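Local coordinates for protein N5-carboxyaminoimidazole ribonucleotide synthetase (Bacillus anthracis, PDB 3QFF) that probably catalyses the ATP-dependent carboxylation of aminoimidazole ribonucleotide by bicarbonate in purine biosynthesis, giving N5-carboxyaminoimidazole ribonucleotide, and binds ADP, at residues 64-70 with 89-94; 284-289 with 357-361. All blocks are in the same frame, centred on the assembly; numbering follows the deposited sequence.

Interaction 1 (64-70 with 89-94); sequences DDLKAIQ and RCLQWL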
loop_
_atom_site.group_PDB
_atom_site.type_symbol
_atom_site.label_atom_id
_atom_site.label_comp_id
_atom_site.label_asym_id
_atom_site.label_seq_id
_atom_site.Cartn_x
_atom_site.Cartn_y
_atom_site.Cartn_z
ATOM N N ASP A 64 -10.066 -26.645 -11.907
ATOM C CA ASP A 64 -11.143 -27.266 -12.700
ATOM C C ASP A 64 -12.172 -27.995 -11.832
ATOM O O ASP A 64 -13.085 -28.646 -12.351
ATOM C CB ASP A 64 -10.571 -28.217 -13.771
ATOM C CG ASP A 64 -9.730 -29.336 -13.173
ATOM O OD1 ASP A 64 -9.075 -30.060 -13.946
ATOM O OD2 ASP A 64 -9.715 -29.496 -11.929
ATOM N N ASP A 65 -12.020 -27.874 -10.513
ATOM C CA ASP A 65 -12.905 -28.509 -9.543
ATOM C C ASP A 65 -14.135 -27.619 -9.346
ATOM O O ASP A 65 -14.112 -26.679 -8.536
ATOM C CB ASP A 65 -12.129 -28.732 -8.233
ATOM C CG ASP A 65 -12.952 -29.408 -7.142
ATOM O OD1 ASP A 65 -12.359 -29.735 -6.090
ATOM O OD2 ASP A 65 -14.175 -29.599 -7.308
ATOM N N LEU A 66 -15.201 -27.907 -10.096
ATOM C CA LEU A 66 -16.374 -27.026 -10.130
ATOM C C LEU A 66 -17.034 -26.847 -8.758
ATOM O O LEU A 66 -17.458 -25.752 -8.438
ATOM C CB LEU A 66 -17.400 -27.445 -11.203
ATOM C CG LEU A 66 -18.773 -26.736 -11.218
ATOM C CD1 LEU A 66 -18.674 -25.232 -11.505
ATOM C CD2 LEU A 66 -19.729 -27.398 -12.197
ATOM N N LYS A 67 -17.083 -27.909 -7.954
ATOM C CA LYS A 67 -17.606 -27.834 -6.583
ATOM C C LYS A 67 -16.847 -26.819 -5.720
ATOM O O LYS A 67 -17.453 -26.070 -4.955
ATOM C CB LYS A 67 -17.585 -29.209 -5.895
ATOM C CG LYS A 67 -18.293 -30.335 -6.664
ATOM C CD LYS A 67 -19.770 -30.455 -6.335
ATOM C CE LYS A 67 -20.228 -31.917 -6.458
ATOM N NZ LYS A 67 -21.694 -32.024 -6.680
ATOM N N ALA A 68 -15.525 -26.812 -5.828
ATOM C CA ALA A 68 -14.706 -25.857 -5.069
ATOM C C ALA A 68 -14.915 -24.426 -5.577
ATOM O O ALA A 68 -15.067 -23.510 -4.780
ATOM C CB ALA A 68 -13.237 -26.246 -5.128
ATOM N N ILE A 69 -14.923 -24.250 -6.898
ATOM C CA ILE A 69 -15.244 -22.968 -7.533
ATOM C C ILE A 69 -16.603 -22.454 -7.013
ATOM O O ILE A 69 -16.761 -21.263 -6.707
ATOM C CB ILE A 69 -15.265 -23.098 -9.098
ATOM C CG1 ILE A 69 -13.842 -23.210 -9.682
ATOM C CG2 ILE A 69 -16.020 -21.933 -9.760
ATOM C CD1 ILE A 69 -12.965 -21.980 -9.449
ATOM N N GLN A 70 -17.566 -23.373 -6.912
ATOM C CA GLN A 70 -18.891 -23.070 -6.392
ATOM C C GLN A 70 -18.835 -22.650 -4.933
ATOM O O GLN A 70 -19.524 -21.718 -4.540
ATOM C CB GLN A 70 -19.845 -24.258 -6.584
ATOM C CG GLN A 70 -20.394 -24.342 -8.008
ATOM C CD GLN A 70 -21.118 -25.643 -8.312
ATOM O OE1 GLN A 70 -21.073 -26.595 -7.538
ATOM N NE2 GLN A 70 -21.785 -25.684 -9.458
ATOM N N ARG A 89 -17.024 -24.266 -18.567
ATOM C CA ARG A 89 -18.129 -24.650 -17.672
ATOM C C ARG A 89 -18.077 -23.929 -16.317
ATOM O O ARG A 89 -19.117 -23.598 -15.749
ATOM C CB ARG A 89 -18.263 -26.176 -17.490
ATOM C CG ARG A 89 -17.089 -26.879 -16.824
ATOM C CD ARG A 89 -17.228 -28.377 -16.927
ATOM N NE ARG A 89 -18.287 -28.924 -16.073
ATOM C CZ ARG A 89 -18.064 -29.605 -14.951
ATOM N NH1 ARG A 89 -16.820 -29.805 -14.525
ATOM N NH2 ARG A 89 -19.084 -30.090 -14.251
ATOM N N CYS A 90 -16.866 -23.686 -15.824
ATOM C CA CYS A 90 -16.655 -22.964 -14.576
ATOM C C CYS A 90 -16.869 -21.466 -14.781
ATOM O O CYS A 90 -17.508 -20.824 -13.950
ATOM C CB CYS A 90 -15.253 -23.259 -14.003
ATOM S SG CYS A 90 -15.026 -24.976 -13.358
ATOM N N LEU A 91 -16.371 -20.915 -15.898
ATOM C CA LEU A 91 -16.589 -19.489 -16.205
ATOM C C LEU A 91 -18.066 -19.153 -16.381
ATOM O O LEU A 91 -18.531 -18.143 -15.841
ATOM C CB LEU A 91 -15.806 -19.035 -17.441
ATOM C CG LEU A 91 -14.293 -18.832 -17.295
ATOM C CD1 LEU A 91 -13.664 -18.640 -18.678
ATOM C CD2 LEU A 91 -13.979 -17.643 -16.381
ATOM N N GLN A 92 -18.808 -20.001 -17.116
ATOM C CA GLN A 92 -20.236 -19.755 -17.308
ATOM C C GLN A 92 -20.970 -19.854 -15.971
ATOM O O GLN A 92 -21.855 -19.041 -15.681
ATOM C CB GLN A 92 -20.869 -20.722 -18.322
ATOM C CG GLN A 92 -22.340 -20.393 -18.602
ATOM C CD GLN A 92 -22.937 -21.200 -19.750
ATOM O OE1 GLN A 92 -23.014 -20.723 -20.882
ATOM N NE2 GLN A 92 -23.365 -22.418 -19.457
ATOM N N TRP A 93 -20.609 -20.845 -15.160
ATOM C CA TRP A 93 -21.276 -20.990 -13.868
ATOM C C TRP A 93 -21.129 -19.702 -13.041
ATOM O O TRP A 93 -22.120 -19.136 -12.556
ATOM C CB TRP A 93 -20.791 -22.211 -13.090
ATOM C CG TRP A 93 -21.730 -22.489 -11.961
ATOM C CD1 TRP A 93 -22.861 -23.270 -11.994
ATOM C CD2 TRP A 93 -21.666 -21.930 -10.647
ATOM N NE1 TRP A 93 -23.488 -23.246 -10.770
ATOM C CE2 TRP A 93 -22.774 -22.430 -9.924
ATOM C CE3 TRP A 93 -20.769 -21.061 -10.004
ATOM C CZ2 TRP A 93 -23.012 -22.093 -8.587
ATOM C CZ3 TRP A 93 -21.008 -20.725 -8.670
ATOM C CH2 TRP A 93 -22.124 -21.234 -7.982
ATOM N N LEU A 94 -19.893 -19.234 -12.916
ATOM C CA LEU A 94 -19.589 -18.006 -12.173
ATOM C C LEU A 94 -20.321 -16.794 -12.729
ATOM O O LEU A 94 -20.934 -16.029 -11.975
ATOM C CB LEU A 94 -18.090 -17.739 -12.206
ATOM C CG LEU A 94 -17.264 -18.694 -11.357
ATOM C CD1 LEU A 94 -15.826 -18.702 -11.850
ATOM C CD2 LEU A 94 -17.358 -18.291 -9.893
HETATM O O HOH W 1 -14.278 -28.025 -14.995
HETATM O O HOH W 2 -15.730 -30.313 -11.691
#
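Gln70 lies over one face of the Trp93 indole. Its CG stands 3.4 Å from the centroid of the six-membered ring, 8° off the normal, which defines a CH-pi contact. The amide follows across the same face, tilted from the ring plane, and NE2 comes within 3.3 Å of Trp93 NE1; both atoms are donors, so the approach is van der Waals. Trp93 CG runs anti to the backbone N (chi1 -166°), which carries the indole out toward Gln70.

Apolar contacts continue the seam. Leu66 splits its branches: CD1 packs on Trp93 CB, whereas CD2 sits over a face of the Arg89 guanidinium, 3.4 Å from NH2. Cys90 SG lies 4.0 Å from Leu66 CB and also faces Ile69 CG1. Deeper, Ile69 CG2 meets the branch point of Leu94, CG, at 3.8 Å, and both side chains also touch Ile20 of the neighbouring strand.

Polar linkage is indirect. Two waters accept from Arg89 NH1; one donates to Asp64 O, the other takes the N-H of Leu66 at the helix start, 2.9 Å from its N. Asp65, the N-cap, adds a weak bond from Ala68 N to its OD2.

The helical segments run nearly parallel, at 25° with axes 10.3 Å apart, as neighbouring helices on one face of the Rossmann-like preATP-grasp domain. Direct adhesion between them is therefore dispersive, graded from buried aliphatic groups to an indole-amide overlap, while water relays the polar coupling of Arg89 to the N-terminal end of helix 66-74.

Interaction 2 (284-289 with 357-361); sequences HYTQDA and HVNIL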
loop_
_atom_site.group_PDB
_atom_site.type_symbol
_atom_site.label_atom_id
_atom_site.label_comp_id
_atom_site.label_asym_id
_atom_site.label_seq_id
_atom_site.Cartn_x
_atom_site.Cartn_y
_atom_site.Cartn_z
ATOM N N HIS A 284 3.574 -3.341 -11.996
ATOM C CA HIS A 284 3.956 -3.319 -10.567
ATOM C C HIS A 284 4.572 -1.991 -10.124
ATOM O O HIS A 284 4.494 -1.624 -8.937
ATOM C CB HIS A 284 4.927 -4.462 -10.231
ATOM C CG HIS A 284 4.335 -5.832 -10.347
ATOM N ND1 HIS A 284 2.979 -6.060 -10.439
ATOM C CD2 HIS A 284 4.924 -7.054 -10.331
ATOM C CE1 HIS A 284 2.757 -7.360 -10.509
ATOM N NE2 HIS A 284 3.921 -7.986 -10.437
ATOM N N TYR A 285 5.185 -1.276 -11.073
ATOM C CA TYR A 285 5.704 0.067 -10.787
ATOM C C TYR A 285 4.661 0.983 -10.143
ATOM O O TYR A 285 5.018 1.875 -9.382
ATOM C CB TYR A 285 6.240 0.735 -12.062
ATOM C CG TYR A 285 5.174 1.277 -12.990
ATOM C CD1 TYR A 285 4.624 0.486 -14.003
ATOM C CD2 TYR A 285 4.739 2.603 -12.876
ATOM C CE1 TYR A 285 3.656 0.997 -14.874
ATOM C CE2 TYR A 285 3.773 3.119 -13.727
ATOM C CZ TYR A 285 3.242 2.316 -14.728
ATOM O OH TYR A 285 2.291 2.845 -15.555
ATOM N N THR A 286 3.383 0.772 -10.465
ATOM C CA THR A 286 2.310 1.658 -10.000
ATOM C C THR A 286 2.151 1.650 -8.473
ATOM O O THR A 286 1.593 2.588 -7.913
ATOM C CB THR A 286 0.934 1.279 -10.588
ATOM O OG1 THR A 286 0.612 -0.079 -10.230
ATOM C CG2 THR A 286 0.933 1.444 -12.098
ATOM N N GLN A 287 2.612 0.582 -7.822
ATOM C CA GLN A 287 2.503 0.437 -6.368
ATOM C C GLN A 287 3.229 1.526 -5.609
ATOM O O GLN A 287 2.831 1.879 -4.503
ATOM C CB GLN A 287 3.093 -0.897 -5.916
ATOM C CG GLN A 287 2.187 -2.100 -6.136
ATOM C CD GLN A 287 2.794 -3.338 -5.538
ATOM O OE1 GLN A 287 3.951 -3.697 -5.829
ATOM N NE2 GLN A 287 2.040 -3.986 -4.668
ATOM N N ASP A 288 4.327 2.014 -6.177
ATOM C CA ASP A 288 5.137 3.016 -5.488
ATOM C C ASP A 288 5.197 4.361 -6.206
ATOM O O ASP A 288 5.449 5.386 -5.579
ATOM C CB ASP A 288 6.537 2.444 -5.195
ATOM C CG ASP A 288 6.483 1.242 -4.256
ATOM O OD1 ASP A 288 6.033 1.418 -3.099
ATOM O OD2 ASP A 288 6.864 0.118 -4.670
ATOM N N ALA A 289 4.926 4.365 -7.508
ATOM C CA ALA A 289 5.181 5.566 -8.321
ATOM C C ALA A 289 3.939 6.298 -8.816
ATOM O O ALA A 289 4.062 7.408 -9.347
ATOM C CB ALA A 289 6.076 5.229 -9.498
ATOM N N HIS A 357 9.641 -8.071 -6.524
ATOM C CA HIS A 357 10.147 -7.002 -7.384
ATOM C C HIS A 357 10.633 -5.837 -6.521
ATOM O O HIS A 357 10.239 -5.703 -5.353
ATOM C CB HIS A 357 9.075 -6.535 -8.393
ATOM C CG HIS A 357 7.883 -5.885 -7.757
ATOM N ND1 HIS A 357 6.780 -6.601 -7.343
ATOM C CD2 HIS A 357 7.609 -4.585 -7.497
ATOM C CE1 HIS A 357 5.884 -5.770 -6.839
ATOM N NE2 HIS A 357 6.362 -4.542 -6.918
ATOM N N VAL A 358 11.490 -5.002 -7.089
ATOM C CA VAL A 358 11.880 -3.780 -6.416
ATOM C C VAL A 358 11.591 -2.597 -7.336
ATOM O O VAL A 358 11.932 -2.626 -8.526
ATOM C CB VAL A 358 13.368 -3.826 -5.920
ATOM C CG1 VAL A 358 14.330 -4.066 -7.076
ATOM C CG2 VAL A 358 13.743 -2.553 -5.156
ATOM N N ASN A 359 10.928 -1.578 -6.782
ATOM C CA ASN A 359 10.685 -0.328 -7.476
ATOM C C ASN A 359 11.707 0.717 -7.064
ATOM O O ASN A 359 11.739 1.154 -5.899
ATOM C CB ASN A 359 9.264 0.167 -7.180
ATOM C CG ASN A 359 8.212 -0.639 -7.917
ATOM O OD1 ASN A 359 8.471 -1.163 -9.008
ATOM N ND2 ASN A 359 7.033 -0.757 -7.330
ATOM N N ILE A 360 12.543 1.107 -8.020
ATOM C CA ILE A 360 13.586 2.080 -7.772
ATOM C C ILE A 360 13.100 3.440 -8.244
ATOM O O ILE A 360 12.994 3.685 -9.454
ATOM C CB ILE A 360 14.899 1.716 -8.515
ATOM C CG1 ILE A 360 15.325 0.281 -8.208
ATOM C CG2 ILE A 360 16.022 2.713 -8.158
ATOM C CD1 ILE A 360 16.451 -0.234 -9.131
ATOM N N LEU A 361 12.819 4.315 -7.283
ATOM C CA LEU A 361 12.294 5.646 -7.549
ATOM C C LEU A 361 13.419 6.671 -7.601
ATOM O O LEU A 361 14.316 6.663 -6.754
ATOM C CB LEU A 361 11.282 6.031 -6.461
ATOM C CG LEU A 361 9.770 5.926 -6.721
ATOM C CD1 LEU A 361 9.332 4.556 -7.204
ATOM C CD2 LEU A 361 9.027 6.296 -5.452
#
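His284 overlaps the imidazole of His357 in an offset stack, with centroids 4.6 Å apart and planes inclined by 29°. Its CB sits over the centre of the His357 ring, 3.7 Å from the centroid. His357 CG lies between its backbone N and carbonyl carbon, presenting one face to His284 and its NE2 to Gln287. His357 NE2 donates a weak bond to Gln287 OE1, short at 2.8 Å but bent to 124°. On the other nitrogen, ND1 pairs with Tyr344 OH, so both ring nitrogens have partners.

Asn359 uses its amide nitrogen twice. ND2 donates to Asp288 OD2 at 2.8 Å, nearly straight at 164°, on the anti side of the carboxylate; the same oxygen also bonds His342 NE2. The second ND2 bond, 3.1 Å to His284 O, arrives above the carbonyl plane, opposite the face used by Gln287 N. Two anchors thus fix the amide's rotation, although its buried OD1 has no partner in the model.

Beyond this polar group, Leu361 CD1 packs 4.0 Å from Ala289 CB. Alternate residues His357, Asn359 and Leu361 therefore present one face of strand 354-361 to the turn and short helix. The segment following strand 270-276 thus packs on strand 354-361 of one continuous antiparallel sheet, built jointly by strands of the ATP-grasp and C-terminal regions, as in ATP-grasp enzymes of the PurK type.

In the fold
From the N terminus, interaction 1 comes first: it closes an 18-residue connection, including strand 78-81, and joins helices 66-74 and 88-97 within the preATP-grasp region. The chain then passes through the ATP-grasp region, where the ADP pocket residues lie between 113 and 274, before interaction 2 opens. That contact brings 284-289 and 357-361 together across 67 intervening residues, linking the ATP-grasp and C-terminal regions. The loops are in series, neither nested nor crossed. Their centres are 35 Å apart, with nearest atoms about 21 Å apart, on opposite sides of the chain's centre: one contact lies within a single region of the sequence, the other joins segments from two.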